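Local coordinates for FAD dependent oxidoreductase domain-containing protein (Deinococcus radiodurans R1, PDB 3C4N) that is of unknown function but binds ADP in this crystal and probably acts as an FAD-dependent oxidoreductase, at residues A[316-319]-A[320-323]; A[147-151]-A[152-156]; A[388-391]-A[392-396]. One frame throughout, in Å; residues are numbered along the deposited sequence.

How the interactions relate
All three contacts are local, each between residues close together on one continuous piece of chain, and each mixes buried with more exposed residues. Interactions 1 and 3 lie within regular helices, 315-324 and 379-398, on opposite sides of the chain's centre, about 42 Å apart between centres. Interaction 2 belongs to the turn that leaves helix 146-149; its nearest atoms come within about 7 Å of interaction 1, without touching. The chemistry follows the setting. Leucine pairs dominate the inward side of 316-323, a leucine and a proline pack round the turn at 147-156, and 388-396 adds a salt bridge and a histidine-glutamine overlap to its apolar face.

Interaction 1: residues A[316-319]-A[320-323]; sequences ELLE and DLVG
L321 packs back against L317, one helical turn earlier, and the two branched side chains lie aslant each other. From its CB, 3.5 Å from L318 O, the chain of L321 runs back toward the preceding turn, because CG stands anti to the carbonyl carbon (chi1 -64°). That methine carbon is the main point of contact: CG lies 3.2 Å from L317 O and 3.6 Å from L317 CD2. At the tip the two methyls divide, CD2 staying beside L317 CD2 at 3.8 Å while CD1 also comes within 4.3 Å of L318 CD1. Leucine suits this place, since its branch can cover the backbone carbonyl and meet two earlier leucines at once. The carbonyl beneath it is engaged: L321 N donates to L317 O over 2.9 Å in a nearly straight bond (170°), one of four successive i to i+4 bonds that run from E316 O to E319 O.

D320 faces a different side. Its OD2 comes within 3.0 Å of E316 O, but both atoms are acceptors, so this is no hydrogen bond; OD2 is instead bonded to H292. V322, more exposed, lays CG2 against L318 O at 3.2 Å.

The helix is thus two-sided, with E319 and V322 exposed and the leucines buried. L317 reaches Q256 and P258 of strand 251-260 and the loop residue P289, while L318 and L321 share L313 and L321 also touches L331, so helix 315-324 packs through its leucines on that strand and the nearby loops.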
loop_
_atom_site.group_PDB
_atom_site.type_symbol
_atom_site.label_atom_id
_atom_site.label_comp_id
_atom_site.label_asym_id
_atom_site.label_seq_id
_atom_site.Cartn_x
_atom_site.Cartn_y
_atom_site.Cartn_z
ATOM N N GLU A 316 37.031 0.881 -11.228
ATOM C CA GLU A 316 37.469 1.443 -9.965
ATOM C C GLU A 316 37.411 0.482 -8.791
ATOM O O GLU A 316 38.307 0.480 -7.947
ATOM C CB GLU A 316 36.669 2.694 -9.648
ATOM C CG GLU A 316 37.042 3.848 -10.543
ATOM C CD GLU A 316 36.577 5.166 -9.987
ATOM O OE1 GLU A 316 35.346 5.369 -9.927
ATOM O OE2 GLU A 316 37.442 5.988 -9.601
ATOM N N LEU A 317 36.365 -0.334 -8.733
ATOM C CA LEU A 317 36.235 -1.298 -7.647
ATOM C C LEU A 317 37.328 -2.356 -7.816
ATOM O O LEU A 317 37.955 -2.781 -6.846
ATOM C CB LEU A 317 34.857 -1.965 -7.677
ATOM C CG LEU A 317 34.292 -2.418 -6.324
ATOM C CD1 LEU A 317 33.111 -3.354 -6.562
ATOM C CD2 LEU A 317 35.347 -3.120 -5.504
ATOM N N LEU A 318 37.546 -2.768 -9.061
ATOM C CA LEU A 318 38.564 -3.758 -9.387
ATOM C C LEU A 318 39.925 -3.297 -8.882
ATOM O O LEU A 318 40.647 -4.054 -8.234
ATOM C CB LEU A 318 38.623 -3.967 -10.903
ATOM C CG LEU A 318 37.971 -5.194 -11.552
ATOM C CD1 LEU A 318 37.016 -5.894 -10.583
ATOM C CD2 LEU A 318 37.251 -4.750 -12.813
ATOM N N GLU A 319 40.271 -2.050 -9.173
ATOM C CA GLU A 319 41.555 -1.508 -8.749
ATOM C C GLU A 319 41.644 -1.509 -7.229
ATOM O O GLU A 319 42.659 -1.918 -6.664
ATOM C CB GLU A 319 41.737 -0.077 -9.271
ATOM C CG GLU A 319 41.414 0.110 -10.749
ATOM C CD GLU A 319 41.737 1.501 -11.245
ATOM O OE1 GLU A 319 41.436 2.480 -10.534
ATOM O OE2 GLU A 319 42.290 1.626 -12.353
ATOM N N ASP A 320 40.583 -1.049 -6.566
ATOM C CA ASP A 320 40.560 -1.002 -5.103
ATOM C C ASP A 320 40.857 -2.391 -4.539
ATOM O O ASP A 320 41.708 -2.546 -3.659
ATOM C CB ASP A 320 39.194 -0.510 -4.585
ATOM C CG ASP A 320 39.013 1.000 -4.718
ATOM O OD1 ASP A 320 39.970 1.750 -4.423
ATOM O OD2 ASP A 320 37.907 1.443 -5.095
ATOM N N LEU A 321 40.151 -3.396 -5.051
ATOM C CA LEU A 321 40.341 -4.776 -4.615
ATOM C C LEU A 321 41.807 -5.194 -4.760
ATOM O O LEU A 321 42.397 -5.746 -3.836
ATOM C CB LEU A 321 39.457 -5.718 -5.441
ATOM C CG LEU A 321 37.943 -5.558 -5.324
ATOM C CD1 LEU A 321 37.277 -6.501 -6.304
ATOM C CD2 LEU A 321 37.483 -5.844 -3.908
ATOM N N VAL A 322 42.390 -4.932 -5.925
ATOM C CA VAL A 322 43.779 -5.289 -6.163
ATOM C C VAL A 322 44.663 -4.654 -5.098
ATOM O O VAL A 322 45.595 -5.280 -4.605
ATOM C CB VAL A 322 44.230 -4.818 -7.560
ATOM C CG1 VAL A 322 45.719 -5.064 -7.750
ATOM C CG2 VAL A 322 43.425 -5.547 -8.631
ATOM N N GLY A 323 44.351 -3.414 -4.732
ATOM C CA GLY A 323 45.134 -2.711 -3.730
ATOM C C GLY A 323 44.911 -3.197 -2.311
ATOM O O GLY A 323 45.684 -2.878 -1.410
#

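Interaction 2: residues A[147-151]-A[152-156]; sequences EALAL and LDPAR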
loop_
_atom_site.group_PDB
_atom_site.type_symbol
_atom_site.label_atom_id
_atom_site.label_comp_id
_atom_site.label_asym_id
_atom_site.label_seq_id
_atom_site.Cartn_x
_atom_site.Cartn_y
_atom_site.Cartn_z
ATOM N N GLU A 147 36.616 -16.118 12.423
ATOM C CA GLU A 147 36.110 -16.144 11.056
ATOM C C GLU A 147 36.367 -14.830 10.323
ATOM O O GLU A 147 36.295 -14.772 9.096
ATOM C CB GLU A 147 34.610 -16.485 11.041
ATOM C CG GLU A 147 33.666 -15.400 11.557
ATOM C CD GLU A 147 33.804 -15.125 13.045
ATOM O OE1 GLU A 147 34.459 -15.921 13.752
ATOM O OE2 GLU A 147 33.236 -14.110 13.504
ATOM N N ALA A 148 36.676 -13.781 11.084
ATOM C CA ALA A 148 36.955 -12.462 10.524
ATOM C C ALA A 148 38.455 -12.272 10.364
ATOM O O ALA A 148 38.908 -11.439 9.580
ATOM C CB ALA A 148 36.391 -11.379 11.432
ATOM N N LEU A 149 39.224 -13.066 11.099
ATOM C CA LEU A 149 40.674 -12.978 11.053
ATOM C C LEU A 149 41.228 -13.568 9.758
ATOM O O LEU A 149 42.107 -12.984 9.126
ATOM C CB LEU A 149 41.273 -13.714 12.255
ATOM C CG LEU A 149 42.599 -13.187 12.820
ATOM C CD1 LEU A 149 43.031 -14.071 13.982
ATOM C CD2 LEU A 149 43.679 -13.167 11.745
ATOM N N ALA A 150 40.699 -14.720 9.365
ATOM C CA ALA A 150 41.148 -15.412 8.161
ATOM C C ALA A 150 40.951 -14.600 6.885
ATOM O O ALA A 150 41.445 -14.968 5.815
ATOM C CB ALA A 150 40.419 -16.756 8.040
ATOM N N LEU A 151 40.216 -13.502 6.992
ATOM C CA LEU A 151 39.962 -12.667 5.826
ATOM C C LEU A 151 41.136 -11.747 5.539
ATOM O O LEU A 151 41.371 -11.364 4.394
ATOM C CB LEU A 151 38.713 -11.818 6.046
ATOM C CG LEU A 151 37.423 -12.553 6.379
ATOM C CD1 LEU A 151 36.345 -11.520 6.676
ATOM C CD2 LEU A 151 37.007 -13.455 5.222
ATOM N N LEU A 152 41.877 -11.401 6.583
ATOM C CA LEU A 152 42.986 -10.475 6.432
ATOM C C LEU A 152 44.343 -10.995 6.842
ATOM O O LEU A 152 44.503 -12.147 7.246
ATOM C CB LEU A 152 42.707 -9.192 7.224
ATOM C CG LEU A 152 41.506 -9.183 8.169
ATOM C CD1 LEU A 152 41.715 -8.200 9.308
ATOM C CD2 LEU A 152 40.273 -8.828 7.374
ATOM N N ASP A 153 45.324 -10.112 6.727
ATOM C CA ASP A 153 46.687 -10.423 7.102
ATOM C C ASP A 153 47.030 -9.510 8.283
ATOM O O ASP A 153 47.257 -8.316 8.113
ATOM C CB ASP A 153 47.627 -10.156 5.928
ATOM C CG ASP A 153 49.069 -10.445 6.267
ATOM O OD1 ASP A 153 49.612 -9.773 7.172
ATOM O OD2 ASP A 153 49.654 -11.345 5.633
ATOM N N PRO A 154 47.053 -10.068 9.499
ATOM C CA PRO A 154 47.361 -9.338 10.733
ATOM C C PRO A 154 48.576 -8.418 10.647
ATOM O O PRO A 154 48.604 -7.369 11.291
ATOM C CB PRO A 154 47.566 -10.456 11.747
ATOM C CG PRO A 154 46.587 -11.500 11.277
ATOM C CD PRO A 154 46.786 -11.491 9.779
ATOM N N ALA A 155 49.576 -8.800 9.856
ATOM C CA ALA A 155 50.790 -7.989 9.723
ATOM C C ALA A 155 50.584 -6.690 8.941
ATOM O O ALA A 155 51.092 -5.641 9.330
ATOM C CB ALA A 155 51.898 -8.819 9.072
ATOM N N ARG A 156 49.840 -6.763 7.841
ATOM C CA ARG A 156 49.581 -5.581 7.019
ATOM C C ARG A 156 48.446 -4.716 7.599
ATOM O O ARG A 156 48.227 -3.589 7.158
ATOM C CB ARG A 156 49.249 -6.010 5.586
ATOM C CG ARG A 156 50.164 -7.115 5.046
ATOM C CD ARG A 156 49.790 -7.512 3.626
ATOM N NE ARG A 156 50.519 -6.735 2.630
ATOM C CZ ARG A 156 51.651 -7.133 2.062
ATOM N NH1 ARG A 156 52.181 -8.306 2.382
ATOM N NH2 ARG A 156 52.264 -6.347 1.188
#
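The backbone from L149 to L152 folds into a type I beta turn closed by L152 N donating to L149 O over 3.0 Å, with the donor standing 49° out of the carbonyl plane. Across this turn the side chain of L149 reaches forward to P154: its CD2 methyl sits 3.4 Å from CG of the pyrrolidine ring and 4.0 Å from CD, the two groups meeting at about a right angle. L152 occupies the inner side, folding CD2 back to 3.6 Å from L151 CB and 3.7 Å from A148 O. Its first torsion, 10°, is nearly eclipsed, a departure from the usual staggered positions. Leucine suits this buried position, where its methyl packs on L151 CB and on the carbonyl of A148, and the buried L151 rests on L271, Y285 and L262.

Beyond the leucines, D153 OD1 accepts from R156 N at 3.1 Å, met on the anti side of the carboxylate, and more weakly from A155 N. Proline suits the position after D153, having no N-H to satisfy and a phi already near helical values. A beta turn followed by an Asx motif is a compact way for the chain to leave helix 146-149 and head for strand 159-163.

Interaction 3: residues A[388-391]-A[392-396]; sequences HELA and QRVSA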
loop_
_atom_site.group_PDB
_atom_site.type_symbol
_atom_site.label_atom_id
_atom_site.label_comp_id
_atom_site.label_asym_id
_atom_site.label_seq_id
_atom_site.Cartn_x
_atom_site.Cartn_y
_atom_site.Cartn_z
ATOM N N HIS A 388 12.982 13.284 10.117
ATOM C CA HIS A 388 12.197 13.783 11.238
ATOM C C HIS A 388 12.290 15.304 11.368
ATOM O O HIS A 388 11.310 15.963 11.706
ATOM C CB HIS A 388 12.670 13.143 12.534
ATOM C CG HIS A 388 11.956 13.649 13.747
ATOM N ND1 HIS A 388 12.554 14.478 14.673
ATOM C CD2 HIS A 388 10.692 13.444 14.185
ATOM C CE1 HIS A 388 11.689 14.757 15.631
ATOM N NE2 HIS A 388 10.551 14.143 15.360
ATOM N N GLU A 389 13.483 15.838 11.112
ATOM C CA GLU A 389 13.757 17.270 11.168
ATOM C C GLU A 389 12.870 17.942 10.118
ATOM O O GLU A 389 12.219 18.947 10.394
ATOM C CB GLU A 389 15.248 17.503 10.859
ATOM C CG GLU A 389 15.866 18.841 11.276
ATOM C CD GLU A 389 15.598 19.988 10.294
ATOM O OE1 GLU A 389 15.623 19.753 9.066
ATOM O OE2 GLU A 389 15.379 21.134 10.756
ATOM N N LEU A 390 12.817 17.367 8.920
ATOM C CA LEU A 390 12.002 17.935 7.853
ATOM C C LEU A 390 10.532 17.856 8.206
ATOM O O LEU A 390 9.766 18.777 7.905
ATOM C CB LEU A 390 12.239 17.210 6.524
ATOM C CG LEU A 390 11.317 17.675 5.388
ATOM C CD1 LEU A 390 11.520 19.166 5.145
ATOM C CD2 LEU A 390 11.576 16.864 4.127
ATOM N N ALA A 391 10.132 16.758 8.840
ATOM C CA ALA A 391 8.734 16.589 9.231
ATOM C C ALA A 391 8.313 17.671 10.224
ATOM O O ALA A 391 7.241 18.263 10.084
ATOM C CB ALA A 391 8.511 15.201 9.831
ATOM N N GLN A 392 9.165 17.930 11.217
ATOM C CA GLN A 392 8.888 18.950 12.224
ATOM C C GLN A 392 8.663 20.304 11.557
ATOM O O GLN A 392 7.642 20.950 11.786
ATOM C CB GLN A 392 10.050 19.047 13.227
ATOM C CG GLN A 392 10.081 17.916 14.260
ATOM C CD GLN A 392 11.321 17.946 15.177
ATOM O OE1 GLN A 392 12.458 17.819 14.706
ATOM N NE2 GLN A 392 11.097 18.096 16.490
ATOM N N ARG A 393 9.604 20.721 10.717
ATOM C CA ARG A 393 9.487 22.005 10.037
ATOM C C ARG A 393 8.247 22.112 9.152
ATOM O O ARG A 393 7.564 23.132 9.167
ATOM C CB ARG A 393 10.763 22.295 9.226
ATOM C CG ARG A 393 11.981 22.548 10.127
ATOM C CD ARG A 393 13.225 23.059 9.388
ATOM N NE ARG A 393 13.879 22.028 8.587
ATOM C CZ ARG A 393 13.714 21.889 7.278
ATOM N NH1 ARG A 393 12.910 22.727 6.632
ATOM N NH2 ARG A 393 14.354 20.921 6.624
ATOM N N VAL A 394 7.941 21.061 8.401
ATOM C CA VAL A 394 6.774 21.080 7.526
ATOM C C VAL A 394 5.500 21.181 8.356
ATOM O O VAL A 394 4.561 21.914 8.023
ATOM C CB VAL A 394 6.716 19.800 6.658
ATOM C CG1 VAL A 394 5.398 19.740 5.886
ATOM C CG2 VAL A 394 7.880 19.786 5.692
ATOM N N SER A 395 5.483 20.435 9.452
ATOM C CA SER A 395 4.343 20.417 10.350
ATOM C C SER A 395 4.112 21.802 10.987
ATOM O O SER A 395 2.976 22.257 11.102
ATOM C CB SER A 395 4.574 19.346 11.418
ATOM O OG SER A 395 3.525 19.316 12.364
ATOM N N ALA A 396 5.191 22.473 11.385
ATOM C CA ALA A 396 5.096 23.798 11.988
ATOM C C ALA A 396 4.548 24.842 11.011
ATOM O O ALA A 396 3.611 25.571 11.339
ATOM C CB ALA A 396 6.462 24.239 12.508
#
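H388 has Q392 CG over one face of its imidazole, near the rim, a CH-pi contact in which that carbon stands 4.1 Å from the ring centroid. The amide carbon, Q392 CD, comes within 3.2 Å of H388 CE1, its plane tilted 34° from that of the ring. Although Q392 OE1 is 3.3 Å from H388 ND1, the angle is too poor for a hydrogen bond. Glutamine suits this place because its flexible methylenes can set a C-H over the ring, and the imidazole also stacks with W101 and meets Y54 edge-to-face.

Apolar residues fill the inward side. L390 CD1 touches V394 CG2 at 3.7 Å, both leaning on H371, while the small A391 fits closely against helix 46-58, whose M47 binds ADP. This packing joins helix 379-398 to helix 46-58 and to strands 227-230 and 370-374, part of the probable Rossmann-type nucleotide-binding region. L390 also packs against the guanidinium of R393, linking apolar and charged contacts.

E389 and R393 form an i to i+4 salt bridge, the carboxylate coming at the guanidinium edge. R393 NE reaches both E389 OE1 and E389 OE2 (2.8 Å to the latter), and R393 NH2 also bonds to E389 OE1 (3.0 Å). A bend at chi2 of E389 (-81°) turns its carboxylate along the helix toward the arginine. The two-nitrogen grip probably restrains the arginine and offsets both charges.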